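SusD/RagB family nutrient-binding outer membrane lipoprotein (Bacteroides vulgatus, PDB 4F7A) probably binds glycans, possibly mucin O-glycans, at the outer membrane as the lipoprotein partner of a SusC/SusD-type nutrient-uptake system. Local coordinates at residues Y282-L288 / S314-N319; Y311-Y315 / Y389-G395; M56-H62 / G297-G301; A268-Y274 / G384-D388; Y248-A253 / I323-A329. All coordinates share one frame; numbering follows the deposited sequence.

Interaction 1 of 5, residues Y282-L288 / S314-N319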
# COMPACT_ATOMS: atom_id res chain seq x y z
N TYR A 282 -4.42 -9.09 14.63
CA TYR A 282 -3.97 -9.37 13.28
C TYR A 282 -3.89 -10.87 12.94
O TYR A 282 -4.26 -11.27 11.84
CB TYR A 282 -2.60 -8.76 13.06
CG TYR A 282 -2.49 -7.23 12.97
CD1 TYR A 282 -3.50 -6.38 13.42
CD2 TYR A 282 -1.31 -6.64 12.54
CE1 TYR A 282 -3.38 -5.00 13.35
CE2 TYR A 282 -1.16 -5.27 12.49
CZ TYR A 282 -2.21 -4.44 12.87
OH TYR A 282 -2.08 -3.07 12.82
N TYR A 283 -3.34 -11.66 13.86
CA TYR A 283 -3.02 -13.06 13.61
C TYR A 283 -3.48 -13.95 14.77
O TYR A 283 -3.90 -13.47 15.83
CB TYR A 283 -1.52 -13.25 13.39
CG TYR A 283 -0.98 -12.46 12.20
CD1 TYR A 283 -1.06 -12.97 10.91
CD2 TYR A 283 -0.40 -11.22 12.37
CE1 TYR A 283 -0.58 -12.23 9.81
CE2 TYR A 283 0.11 -10.50 11.29
CZ TYR A 283 0.02 -11.00 10.02
OH TYR A 283 0.53 -10.27 8.96
N ASN A 284 -3.40 -15.25 14.54
CA ASN A 284 -3.70 -16.27 15.55
C ASN A 284 -2.39 -16.98 15.92
O ASN A 284 -1.47 -17.04 15.10
CB ASN A 284 -4.66 -17.32 14.99
CG ASN A 284 -6.08 -16.79 14.77
OD1 ASN A 284 -6.46 -15.75 15.32
ND2 ASN A 284 -6.87 -17.50 13.96
N PRO A 285 -2.32 -17.54 17.14
CA PRO A 285 -1.16 -18.34 17.47
C PRO A 285 -0.98 -19.52 16.52
O PRO A 285 -1.95 -20.02 15.95
CB PRO A 285 -1.46 -18.86 18.89
CG PRO A 285 -2.48 -17.89 19.44
CD PRO A 285 -3.28 -17.44 18.26
N ALA A 286 0.26 -19.95 16.38
CA ALA A 286 0.59 -21.12 15.58
C ALA A 286 -0.14 -22.38 16.07
O ALA A 286 -0.48 -22.48 17.27
CB ALA A 286 2.12 -21.36 15.64
N THR A 287 -0.38 -23.32 15.16
CA THR A 287 -0.93 -24.63 15.53
C THR A 287 0.17 -25.73 15.61
O THR A 287 -0.13 -26.90 15.91
CB THR A 287 -2.03 -25.08 14.56
OG1 THR A 287 -1.54 -24.98 13.22
CG2 THR A 287 -3.32 -24.21 14.73
N LEU A 288 1.42 -25.35 15.39
CA LEU A 288 2.55 -26.30 15.46
C LEU A 288 2.67 -26.84 16.87
O LEU A 288 2.71 -26.08 17.83
CB LEU A 288 3.88 -25.62 15.05
CG LEU A 288 5.18 -26.46 14.98
CD1 LEU A 288 5.10 -27.56 13.91
CD2 LEU A 288 6.37 -25.56 14.74
N SER A 314 1.71 -25.07 9.69
CA SER A 314 1.26 -24.89 11.08
C SER A 314 1.77 -23.62 11.76
O SER A 314 1.61 -23.45 12.98
CB SER A 314 1.63 -26.14 11.88
OG SER A 314 0.96 -27.24 11.30
N TYR A 315 2.35 -22.72 10.98
CA TYR A 315 2.70 -21.36 11.47
C TYR A 315 1.45 -20.50 11.67
O TYR A 315 0.31 -20.94 11.39
CB TYR A 315 3.73 -20.70 10.53
CG TYR A 315 5.18 -21.06 10.85
CD1 TYR A 315 5.54 -22.33 11.32
CD2 TYR A 315 6.19 -20.13 10.69
CE1 TYR A 315 6.88 -22.65 11.61
CE2 TYR A 315 7.50 -20.44 10.94
CZ TYR A 315 7.85 -21.68 11.43
OH TYR A 315 9.18 -21.94 11.70
N SER A 316 1.64 -19.29 12.19
CA SER A 316 0.51 -18.43 12.52
C SER A 316 -0.26 -17.99 11.27
O SER A 316 0.33 -17.61 10.26
CB SER A 316 0.95 -17.20 13.29
OG SER A 316 1.34 -17.54 14.60
N PHE A 317 -1.59 -18.04 11.37
CA PHE A 317 -2.48 -17.69 10.30
C PHE A 317 -3.10 -16.35 10.63
O PHE A 317 -3.15 -15.97 11.79
CB PHE A 317 -3.58 -18.76 10.16
CG PHE A 317 -4.24 -18.77 8.80
CD1 PHE A 317 -3.55 -19.21 7.71
CD2 PHE A 317 -5.55 -18.33 8.63
CE1 PHE A 317 -4.13 -19.22 6.44
CE2 PHE A 317 -6.15 -18.36 7.37
CZ PHE A 317 -5.43 -18.80 6.28
N ILE A 318 -3.59 -15.66 9.61
CA ILE A 318 -4.37 -14.46 9.79
C ILE A 318 -5.56 -14.73 10.70
O ILE A 318 -6.11 -15.83 10.72
CB ILE A 318 -4.84 -13.86 8.44
CG1 ILE A 318 -5.10 -12.36 8.57
CG2 ILE A 318 -6.08 -14.62 7.87
CD1 ILE A 318 -5.37 -11.65 7.21
N ASN A 319 -5.93 -13.72 11.46
CA ASN A 319 -7.16 -13.76 12.27
C ASN A 319 -8.40 -13.51 11.40
O ASN A 319 -8.64 -12.38 10.93
CB ASN A 319 -7.08 -12.71 13.39
CG ASN A 319 -8.24 -12.79 14.36
OD1 ASN A 319 -9.33 -13.19 13.97
ND2 ASN A 319 -8.02 -12.38 15.64
O HOH W 1 -9.56 -16.44 13.61
O HOH W 2 -9.42 -15.58 15.85
O HOH W 3 -2.76 -20.10 13.24
O HOH W 4 -1.78 -22.43 12.06
O HOH W 5 -2.01 -27.05 11.98
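Tyr-283 and Ile-318 form a single antiparallel beta bridge between two largely extended segments whose end-to-end directions lie 160° apart. The pair is non-hydrogen-bonded and is flanked by two strong backbone bonds, Asn-319 N to Tyr-282 O at 3.0 Å and Asn-284 N to Phe-317 O at 2.9 Å, the latter almost head-on to its carbonyl. At the far end Ser-314 O accepts Thr-287 N at 3.0 Å and, more weakly, Leu-288 N. In the middle, Ser-316 OG gives a weak bond to Asn-284 O while also pairing with Leu-296 N. Phe-317 O lies at the edge of the Tyr-283 ring, whose CD1 reaches within 3.8 Å of Ile-318 CA; the Tyr-283 hydroxyl hydrogen-bonds Trp-432 NE1. Asn-284 and Asn-319 cross at about a right angle with amide planes 53° apart. Two waters link them: one accepts from Asn-284 ND2 and donates to Asn-319 OD1, the other donates to Asn-284 OD1 and weakly to Asn-319 OD1. With CG anti to the backbone N (chi1 -173°), Asn-319 also turns OD1 to Gln-321 N and Thr-322 N. Further waters join Pro-285 O to Phe-317 N and Thr-287 OG1 to Tyr-315 O. The result is a short, water-stitched beta-like pairing within the long irregular excursion between helix 279-282 and strand 329-332, consistent with the loop-rich portion of SusD-like proteins that packs against their TPR helices.

Interaction 2 of 5, residues Y311-Y315 / Y389-G395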
# COMPACT_ATOMS: atom_id res chain seq x y z
N TYR A 311 6.07 -26.99 4.58
CA TYR A 311 6.75 -26.95 5.86
C TYR A 311 6.14 -25.97 6.86
O TYR A 311 6.22 -26.20 8.05
CB TYR A 311 8.23 -26.57 5.67
CG TYR A 311 9.02 -27.49 4.75
CD1 TYR A 311 9.27 -28.80 5.11
CD2 TYR A 311 9.56 -27.03 3.56
CE1 TYR A 311 10.01 -29.66 4.28
CE2 TYR A 311 10.31 -27.89 2.72
CZ TYR A 311 10.53 -29.19 3.11
OH TYR A 311 11.26 -30.04 2.30
N TYR A 312 5.54 -24.90 6.38
CA TYR A 312 5.10 -23.80 7.24
C TYR A 312 3.60 -23.79 7.50
O TYR A 312 3.05 -22.84 7.98
CB TYR A 312 5.58 -22.46 6.64
CG TYR A 312 7.08 -22.40 6.66
CD1 TYR A 312 7.76 -22.24 7.86
CD2 TYR A 312 7.83 -22.59 5.50
CE1 TYR A 312 9.15 -22.24 7.91
CE2 TYR A 312 9.24 -22.59 5.54
CZ TYR A 312 9.88 -22.41 6.75
OH TYR A 312 11.23 -22.45 6.83
N GLN A 313 2.93 -24.88 7.15
CA GLN A 313 1.48 -24.97 7.24
C GLN A 313 0.89 -24.84 8.66
O GLN A 313 -0.29 -24.54 8.81
CB GLN A 313 1.09 -26.30 6.57
CG GLN A 313 -0.19 -26.92 6.87
CD GLN A 313 -0.21 -28.29 6.22
OE1 GLN A 313 -0.03 -29.32 6.89
NE2 GLN A 313 -0.30 -28.31 4.91
N SER A 314 1.71 -25.07 9.69
CA SER A 314 1.26 -24.89 11.08
C SER A 314 1.77 -23.62 11.76
O SER A 314 1.61 -23.45 12.98
CB SER A 314 1.63 -26.14 11.88
OG SER A 314 0.96 -27.24 11.30
N TYR A 315 2.35 -22.72 10.98
CA TYR A 315 2.70 -21.36 11.47
C TYR A 315 1.45 -20.50 11.67
O TYR A 315 0.31 -20.94 11.39
CB TYR A 315 3.73 -20.70 10.53
CG TYR A 315 5.18 -21.06 10.85
CD1 TYR A 315 5.54 -22.33 11.32
CD2 TYR A 315 6.19 -20.13 10.69
CE1 TYR A 315 6.88 -22.65 11.61
CE2 TYR A 315 7.50 -20.44 10.94
CZ TYR A 315 7.85 -21.68 11.43
OH TYR A 315 9.18 -21.94 11.70
N TYR A 389 14.19 -14.83 14.54
CA TYR A 389 13.45 -15.88 13.84
C TYR A 389 14.17 -17.20 14.11
O TYR A 389 15.39 -17.31 13.90
CB TYR A 389 13.33 -15.62 12.35
CG TYR A 389 12.70 -16.82 11.70
CD1 TYR A 389 11.34 -17.07 11.86
CD2 TYR A 389 13.47 -17.77 11.06
CE1 TYR A 389 10.77 -18.20 11.34
CE2 TYR A 389 12.92 -18.92 10.55
CZ TYR A 389 11.56 -19.13 10.68
OH TYR A 389 10.99 -20.27 10.19
N ILE A 390 13.41 -18.19 14.59
CA ILE A 390 13.90 -19.54 14.82
C ILE A 390 13.10 -20.48 13.92
O ILE A 390 11.86 -20.45 13.94
CB ILE A 390 13.72 -19.98 16.27
CG1 ILE A 390 14.34 -18.98 17.24
CG2 ILE A 390 14.33 -21.42 16.46
CD1 ILE A 390 15.81 -18.81 17.07
N ASN A 391 13.79 -21.30 13.14
CA ASN A 391 13.10 -22.16 12.19
C ASN A 391 12.61 -23.48 12.87
O ASN A 391 13.30 -24.50 12.86
CB ASN A 391 14.00 -22.45 10.99
CG ASN A 391 13.22 -22.99 9.81
OD1 ASN A 391 12.40 -22.29 9.25
ND2 ASN A 391 13.47 -24.23 9.44
N TYR A 392 11.41 -23.43 13.44
CA TYR A 392 10.85 -24.60 14.13
C TYR A 392 10.30 -25.62 13.15
O TYR A 392 10.17 -26.80 13.48
CB TYR A 392 9.78 -24.16 15.14
CG TYR A 392 10.37 -23.43 16.33
CD1 TYR A 392 11.30 -24.04 17.16
CD2 TYR A 392 10.02 -22.12 16.60
CE1 TYR A 392 11.85 -23.38 18.26
CE2 TYR A 392 10.56 -21.44 17.69
CZ TYR A 392 11.47 -22.07 18.51
OH TYR A 392 11.98 -21.41 19.57
N ALA A 393 10.03 -25.18 11.93
CA ALA A 393 9.52 -26.06 10.88
C ALA A 393 10.55 -27.09 10.43
O ALA A 393 11.75 -26.88 10.59
CB ALA A 393 9.08 -25.22 9.66
N ALA A 394 10.09 -28.18 9.82
CA ALA A 394 10.97 -29.06 9.08
C ALA A 394 11.41 -28.32 7.80
O ALA A 394 10.90 -27.24 7.50
CB ALA A 394 10.24 -30.40 8.72
N GLY A 395 12.38 -28.89 7.09
CA GLY A 395 12.87 -28.31 5.85
C GLY A 395 14.17 -27.53 5.97
O GLY A 395 14.82 -27.53 7.05
O HOH W 6 7.30 -28.50 9.13
O HOH W 7 12.35 -25.01 6.87
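Asn-391 OD1 is gripped by two phenolic hydroxyls, one from each segment. Tyr-312 OH donates to it at 2.7 Å, in the carbonyl plane and on a lone pair, while Tyr-389 OH donates at 2.6 Å from a position tilted off that plane. A chi1 of -163° carries the Asn-391 amide toward the tyrosines. Tyr-315 OH extends the chain of bonds by donating to Tyr-389 OH at 2.9 Å, and itself receives weak bonds from the backbone N atoms of Tyr-392 and Ala-393. A water extends the network, accepting from Asn-391 ND2 and donating to Tyr-312 OH and Ala-394 O, which should help to hold the amide in one orientation. Around this polar knot the aromatic rings pack closely. Tyr-312 CD1 stands over the centre of the Tyr-315 ring in an edge-to-face stack, and Ala-393 CB fits against both rings, 3.5 Å from Tyr-312 CE1 and 3.9 Å from Tyr-315 CE1. Farther out, Gly-395 CA makes a CH-pi contact with one face of Tyr-311, 3.6 Å from the ring centroid; a CB on that residue would clash with Tyr-311 CG. The contact ties the loop between helix 279-282 and strand 329-332 to the one between helices 356-371 and 416-431; Tyr-312 and Tyr-389 rest on Pro-299, and Gln-313 O pairs with Tyr-262 of strand 262-263.

Interaction 3 of 5, residues M56-H62 / G297-G301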
# COMPACT_ATOMS: atom_id res chain seq x y z
N MSE A 56 3.54 -10.18 0.24
CA MSE A 56 4.66 -10.97 0.69
C MSE A 56 5.91 -10.10 0.82
O MSE A 56 6.62 -10.16 1.85
CB MSE A 56 4.93 -12.14 -0.26
CG MSE A 56 6.17 -12.91 0.16
SE MSE A 56 6.46 -14.52 -0.85
CE MSE A 56 6.38 -13.82 -2.55
N PHE A 57 6.20 -9.27 -0.20
CA PHE A 57 7.41 -8.48 -0.18
C PHE A 57 7.40 -7.44 0.93
O PHE A 57 8.45 -7.11 1.49
CB PHE A 57 7.71 -7.85 -1.54
CG PHE A 57 7.93 -8.88 -2.65
CD1 PHE A 57 8.76 -9.97 -2.45
CD2 PHE A 57 7.31 -8.73 -3.87
CE1 PHE A 57 8.95 -10.89 -3.46
CE2 PHE A 57 7.52 -9.65 -4.90
CZ PHE A 57 8.33 -10.72 -4.69
N SER A 58 6.20 -6.99 1.31
CA SER A 58 6.05 -6.13 2.48
C SER A 58 6.48 -6.75 3.83
O SER A 58 6.71 -6.01 4.81
CB SER A 58 4.58 -5.71 2.61
OG SER A 58 3.77 -6.77 3.07
N GLY A 59 6.54 -8.07 3.87
CA GLY A 59 6.80 -8.82 5.09
C GLY A 59 5.56 -9.23 5.88
O GLY A 59 5.69 -9.95 6.87
N TYR A 60 4.37 -8.82 5.43
CA TYR A 60 3.14 -9.10 6.17
C TYR A 60 2.72 -10.57 6.09
O TYR A 60 2.33 -11.16 7.10
CB TYR A 60 1.94 -8.31 5.63
CG TYR A 60 1.89 -6.83 5.91
CD1 TYR A 60 2.67 -6.23 6.91
CD2 TYR A 60 1.03 -6.04 5.19
CE1 TYR A 60 2.57 -4.85 7.15
CE2 TYR A 60 0.94 -4.67 5.41
CZ TYR A 60 1.71 -4.08 6.39
OH TYR A 60 1.54 -2.73 6.60
N PHE A 61 2.71 -11.11 4.87
CA PHE A 61 2.04 -12.39 4.59
C PHE A 61 2.91 -13.35 3.80
O PHE A 61 3.87 -12.96 3.13
CB PHE A 61 0.72 -12.19 3.83
CG PHE A 61 -0.32 -11.42 4.61
CD1 PHE A 61 -0.91 -11.98 5.73
CD2 PHE A 61 -0.71 -10.15 4.20
CE1 PHE A 61 -1.87 -11.27 6.45
CE2 PHE A 61 -1.68 -9.43 4.93
CZ PHE A 61 -2.24 -10.01 6.07
N HIS A 62 2.57 -14.63 3.90
CA HIS A 62 3.22 -15.66 3.08
C HIS A 62 2.26 -16.82 2.89
O HIS A 62 1.42 -17.09 3.74
CB HIS A 62 4.53 -16.13 3.73
CG HIS A 62 5.53 -16.67 2.76
ND1 HIS A 62 5.36 -17.87 2.11
CD2 HIS A 62 6.71 -16.17 2.31
CE1 HIS A 62 6.39 -18.10 1.31
NE2 HIS A 62 7.23 -17.08 1.42
N GLY A 297 6.03 -16.59 12.34
CA GLY A 297 5.96 -16.08 11.00
C GLY A 297 6.82 -16.83 9.99
O GLY A 297 7.91 -17.30 10.31
N VAL A 298 6.32 -16.93 8.77
CA VAL A 298 7.00 -17.62 7.71
C VAL A 298 8.16 -16.80 7.16
O VAL A 298 7.97 -15.66 6.74
CB VAL A 298 6.00 -17.98 6.58
CG1 VAL A 298 6.68 -18.75 5.44
CG2 VAL A 298 4.80 -18.79 7.19
N PRO A 299 9.38 -17.36 7.14
CA PRO A 299 10.50 -16.62 6.55
C PRO A 299 10.43 -16.63 5.03
O PRO A 299 10.19 -17.67 4.43
CB PRO A 299 11.73 -17.41 7.01
CG PRO A 299 11.20 -18.82 7.12
CD PRO A 299 9.78 -18.71 7.58
N GLN A 300 10.67 -15.48 4.40
CA GLN A 300 10.67 -15.42 2.94
C GLN A 300 11.94 -16.07 2.37
O GLN A 300 13.03 -15.96 2.94
CB GLN A 300 10.55 -13.97 2.45
CG GLN A 300 10.06 -13.88 1.00
CD GLN A 300 10.22 -12.52 0.39
OE1 GLN A 300 9.70 -11.53 0.93
NE2 GLN A 300 10.86 -12.46 -0.79
N GLY A 301 11.78 -16.71 1.22
CA GLY A 301 12.93 -17.20 0.45
C GLY A 301 13.49 -18.52 0.89
O GLY A 301 14.69 -18.77 0.72
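His-62, its imidazole swung out opposite the backbone nitrogen (chi1 -154°), meets Val-298, whose CG1 lies over one face of the ring. This is a CH-pi contact, CG1 of Val-298 lying 3.8 Å from the His-62 centroid and displaced toward the rim. Gln-300 likewise points its chain away from its own N (chi1 -160°), runs extended beyond CG and crosses Met-56, a selenomethionine, at about a right angle; its CG is 4.1 Å from Met-56 SE. The amide then passes to the edge of Phe-57, where Gln-300 NE2 lies near the ring plane, 3.6 Å from Phe-57 CE1, and hydrogen-bonds Thr-73 O. An alanine in place of Gln-300 would probably leave Met-56 and the Phe-57 edge without the chain packed against them, and Thr-73 O without its amide donor. Between the two segments the contact is thus van der Waals and CH-pi, while both side-chain NE2 atoms are satisfied outside it by Thr-73, that of Gln-300 by the carbonyl and that of His-62 by OG1.

Interaction 4 of 5, residues A268-Y274 / G384-D388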
# COMPACT_ATOMS: atom_id res chain seq x y z
N ALA A 268 6.13 -11.15 12.73
CA ALA A 268 6.21 -11.95 13.97
C ALA A 268 7.34 -11.44 14.88
O ALA A 268 7.15 -11.27 16.07
CB ALA A 268 6.40 -13.42 13.69
N SER A 269 8.50 -11.15 14.30
CA SER A 269 9.62 -10.59 15.05
C SER A 269 9.25 -9.28 15.76
O SER A 269 9.51 -9.12 16.95
CB SER A 269 10.83 -10.35 14.14
OG SER A 269 11.82 -9.62 14.82
N VAL A 270 8.64 -8.36 15.00
CA VAL A 270 8.27 -7.06 15.51
C VAL A 270 7.16 -7.15 16.56
O VAL A 270 7.30 -6.61 17.65
CB VAL A 270 7.89 -6.09 14.33
CG1 VAL A 270 7.27 -4.83 14.86
CG2 VAL A 270 9.12 -5.80 13.47
N LEU A 271 6.06 -7.79 16.24
CA LEU A 271 4.93 -7.78 17.13
C LEU A 271 5.20 -8.59 18.40
O LEU A 271 4.76 -8.19 19.49
CB LEU A 271 3.68 -8.24 16.39
CG LEU A 271 3.16 -7.35 15.24
CD1 LEU A 271 1.87 -7.97 14.60
CD2 LEU A 271 2.89 -5.94 15.67
N ASN A 272 5.93 -9.70 18.30
CA ASN A 272 6.31 -10.45 19.50
C ASN A 272 7.26 -9.63 20.38
O ASN A 272 7.07 -9.53 21.58
CB ASN A 272 7.01 -11.78 19.18
CG ASN A 272 6.03 -12.87 18.79
OD1 ASN A 272 5.05 -13.10 19.49
ND2 ASN A 272 6.34 -13.61 17.70
N GLY A 273 8.31 -9.08 19.79
CA GLY A 273 9.30 -8.36 20.60
C GLY A 273 8.77 -7.09 21.26
O GLY A 273 9.14 -6.76 22.37
N TYR A 274 7.87 -6.40 20.56
CA TYR A 274 7.21 -5.21 21.11
C TYR A 274 6.06 -5.55 22.08
O TYR A 274 5.45 -4.65 22.65
CB TYR A 274 6.68 -4.35 19.97
CG TYR A 274 7.70 -3.59 19.14
CD1 TYR A 274 9.03 -3.48 19.51
CD2 TYR A 274 7.30 -2.94 17.97
CE1 TYR A 274 9.93 -2.77 18.74
CE2 TYR A 274 8.19 -2.23 17.20
CZ TYR A 274 9.51 -2.12 17.61
OH TYR A 274 10.40 -1.39 16.88
N GLY A 384 10.82 -2.88 24.52
CA GLY A 384 10.84 -4.16 23.80
C GLY A 384 11.62 -4.07 22.49
O GLY A 384 11.62 -3.04 21.82
N LYS A 385 12.32 -5.16 22.16
CA LYS A 385 13.07 -5.28 20.94
C LYS A 385 12.57 -6.47 20.14
O LYS A 385 12.29 -7.55 20.69
CB LYS A 385 14.57 -5.46 21.24
CG LYS A 385 15.22 -4.18 21.84
CD LYS A 385 16.72 -4.34 21.97
CE LYS A 385 17.40 -3.07 22.47
NZ LYS A 385 17.52 -2.05 21.39
N PRO A 386 12.44 -6.30 18.82
CA PRO A 386 11.98 -7.43 18.01
C PRO A 386 12.80 -8.72 18.23
O PRO A 386 14.01 -8.66 18.48
CB PRO A 386 12.15 -6.92 16.59
CG PRO A 386 11.91 -5.43 16.76
CD PRO A 386 12.61 -5.08 18.01
N THR A 387 12.13 -9.86 18.14
CA THR A 387 12.71 -11.14 18.45
C THR A 387 13.30 -11.82 17.21
O THR A 387 12.95 -11.50 16.07
CB THR A 387 11.65 -12.05 19.13
OG1 THR A 387 10.46 -12.08 18.33
CG2 THR A 387 11.31 -11.53 20.54
N ASP A 388 14.21 -12.75 17.47
CA ASP A 388 14.87 -13.51 16.43
C ASP A 388 13.90 -14.48 15.78
O ASP A 388 12.89 -14.89 16.39
CB ASP A 388 16.04 -14.30 17.04
CG ASP A 388 17.11 -13.40 17.61
OD1 ASP A 388 17.27 -12.22 17.16
OD2 ASP A 388 17.82 -13.88 18.50
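Thr-387 N donates to Ser-269 O at 3.0 Å, joining the extended segment 384-388 to the last turn of the helix; this carbonyl also accepts the helical Gly-273 N, the two donors coming from opposite faces of its plane. Ser-269 answers with its side chain. OG, turned away from its own backbone N (chi1 171°), makes a 2.5 Å bond to Thr-387 O, in the carbonyl plane and on a lone pair. A valine in place of Ser-269 would lack that hydroxyl and is likely to leave Thr-387 O without this donor. Pro-386 packs against the helix, with CB 3.2 Å from Ser-269 OG and CD 3.6 Å from Tyr-274 CE1. Gly-384 O, buried with no polar partner in the model, lies at the edge of the Tyr-274 ring. Close approach is possible because Gly-273 lacks a side chain: its CA is 3.1 Å from Lys-385 O, where a CB would clash. Helix 265-273 is thus flanked by this loop, while Val-270, Leu-271 and Tyr-274 pack on Ile-429 of helix 416-431 and Leu-271 on Ile-279 of helix 279-282.

Interaction 5 of 5, residues Y248-A253 / I323-A329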
# COMPACT_ATOMS: atom_id res chain seq x y z
N TYR A 248 -19.30 -5.73 -2.80
CA TYR A 248 -17.85 -5.94 -2.72
C TYR A 248 -17.51 -6.92 -1.60
O TYR A 248 -18.08 -6.86 -0.53
CB TYR A 248 -17.14 -4.63 -2.45
CG TYR A 248 -15.64 -4.71 -2.30
CD1 TYR A 248 -14.81 -4.76 -3.43
CD2 TYR A 248 -15.04 -4.69 -1.05
CE1 TYR A 248 -13.44 -4.79 -3.31
CE2 TYR A 248 -13.64 -4.73 -0.92
CZ TYR A 248 -12.85 -4.76 -2.05
OH TYR A 248 -11.48 -4.79 -1.91
N GLN A 249 -16.58 -7.82 -1.85
CA GLN A 249 -16.11 -8.75 -0.83
C GLN A 249 -14.62 -8.49 -0.68
O GLN A 249 -13.93 -8.24 -1.67
CB GLN A 249 -16.34 -10.20 -1.29
CG GLN A 249 -17.80 -10.57 -1.61
CD GLN A 249 -18.65 -10.68 -0.38
OE1 GLN A 249 -18.81 -11.78 0.17
NE2 GLN A 249 -19.21 -9.56 0.07
N ASN A 250 -14.12 -8.55 0.55
CA ASN A 250 -12.72 -8.34 0.80
C ASN A 250 -11.92 -9.56 0.31
O ASN A 250 -12.08 -10.66 0.82
CB ASN A 250 -12.49 -8.10 2.29
CG ASN A 250 -11.08 -7.64 2.60
OD1 ASN A 250 -10.12 -8.20 2.08
ND2 ASN A 250 -10.95 -6.64 3.48
N PRO A 251 -11.04 -9.37 -0.69
CA PRO A 251 -10.40 -10.54 -1.28
C PRO A 251 -9.37 -11.20 -0.36
O PRO A 251 -9.08 -12.38 -0.53
CB PRO A 251 -9.72 -9.97 -2.53
CG PRO A 251 -9.53 -8.56 -2.24
CD PRO A 251 -10.69 -8.13 -1.42
N LEU A 252 -8.84 -10.46 0.61
CA LEU A 252 -7.91 -11.05 1.57
C LEU A 252 -8.60 -12.15 2.34
O LEU A 252 -8.01 -13.20 2.59
CB LEU A 252 -7.34 -9.99 2.52
CG LEU A 252 -6.34 -10.44 3.59
CD1 LEU A 252 -5.06 -11.05 3.02
CD2 LEU A 252 -6.00 -9.24 4.50
N ALA A 253 -9.87 -11.93 2.69
CA ALA A 253 -10.65 -12.90 3.41
C ALA A 253 -10.91 -14.10 2.52
O ALA A 253 -10.96 -15.23 3.02
CB ALA A 253 -12.01 -12.28 3.95
N ILE A 323 -10.48 -10.22 9.86
CA ILE A 323 -10.59 -10.02 8.42
C ILE A 323 -11.64 -11.02 7.86
O ILE A 323 -11.41 -12.24 7.82
CB ILE A 323 -9.23 -10.17 7.73
CG1 ILE A 323 -8.20 -9.14 8.26
CG2 ILE A 323 -9.37 -10.03 6.17
CD1 ILE A 323 -8.59 -7.66 8.10
N THR A 324 -12.79 -10.49 7.46
CA THR A 324 -13.90 -11.28 6.89
C THR A 324 -14.26 -10.73 5.52
O THR A 324 -13.82 -9.65 5.14
CB THR A 324 -15.17 -11.23 7.78
OG1 THR A 324 -15.80 -9.94 7.67
CG2 THR A 324 -14.81 -11.48 9.26
N ALA A 325 -15.11 -11.44 4.79
CA ALA A 325 -15.57 -10.97 3.48
C ALA A 325 -16.22 -9.60 3.55
O ALA A 325 -16.11 -8.80 2.60
CB ALA A 325 -16.56 -12.00 2.87
N SER A 326 -16.93 -9.32 4.66
CA SER A 326 -17.65 -8.04 4.79
C SER A 326 -16.79 -6.94 5.42
O SER A 326 -17.27 -5.83 5.66
CB SER A 326 -18.96 -8.24 5.57
OG SER A 326 -18.68 -8.59 6.90
N THR A 327 -15.53 -7.24 5.72
CA THR A 327 -14.63 -6.24 6.31
C THR A 327 -14.24 -5.18 5.24
O THR A 327 -13.70 -5.54 4.21
CB THR A 327 -13.34 -6.90 6.83
OG1 THR A 327 -13.68 -7.84 7.86
CG2 THR A 327 -12.37 -5.85 7.37
N PRO A 328 -14.49 -3.88 5.51
CA PRO A 328 -14.01 -2.90 4.51
C PRO A 328 -12.50 -3.04 4.27
O PRO A 328 -11.75 -3.32 5.22
CB PRO A 328 -14.35 -1.55 5.15
CG PRO A 328 -15.49 -1.82 6.06
CD PRO A 328 -15.18 -3.21 6.63
N ALA A 329 -12.05 -2.87 3.03
CA ALA A 329 -10.65 -2.98 2.67
C ALA A 329 -9.95 -1.65 2.89
O ALA A 329 -10.17 -0.70 2.13
CB ALA A 329 -10.50 -3.41 1.19
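Asn-250 is the N-cap of helix 251-257 and faces the type I turn of Thr-324 to Thr-327, using both ends of its amide. A chi1 of -170° swings that amide clear of the backbone nitrogen; OD1 accepts Leu-252 N at 3.0 Å as the capping bond, and ND2 donates to Thr-327 O at 3.1 Å. That acceptor lies in the amide plane of Asn-250, although the donor stands above the carbonyl plane of Thr-327. The backbone adds Asn-250 N to Ala-325 O at 2.9 Å, so one bond caps the helix and two tie Asn-250 to segment 323-329. On the helix side Leu-252 and Ile-323 meet at a slant, CD2 to CG2 3.8 Å, and the same Ile-323 methyl touches Ala-253 CB. Before the cap, Gln-249 bends at its second torsion and folds NE2 back to Tyr-248 O, bringing OE1 within 3.5 Å of Ala-325 CB. Tyr-248 approaches Ala-329, where strand 329-332 begins, with its ring edge; its OH bonds Tyr-33 O and lies 3.5 Å from Ala-329 CB.

Overall arrangement
Interactions 1, 2 and 3 form one continuous cluster, with centres 12 to 13 Å apart. Interactions 1 and 2 share Ser-314 and Tyr-315; Tyr-315 CE2 and Tyr-389 CE1 each lie 3.2 Å from Gly-297 O of interaction 3. Tyr-283 OH makes a probable, weak hydrogen bond to Tyr-60 O at 2.7 Å, another tie between interactions 1 and 3. Interaction 4 flanks the group, Leu-271 packing on Tyr-282 and Ala-268 on Gly-297. Interaction 5 joins through Ile-318 CD1, 3.7 Å from Leu-252 CD2, but stays about 12 Å from interaction 4 between nearest atoms. A triethylene glycol, probably from crystallisation, lies about 4 Å from the Phe-317 side chain; the glycan site itself is not defined by these contacts.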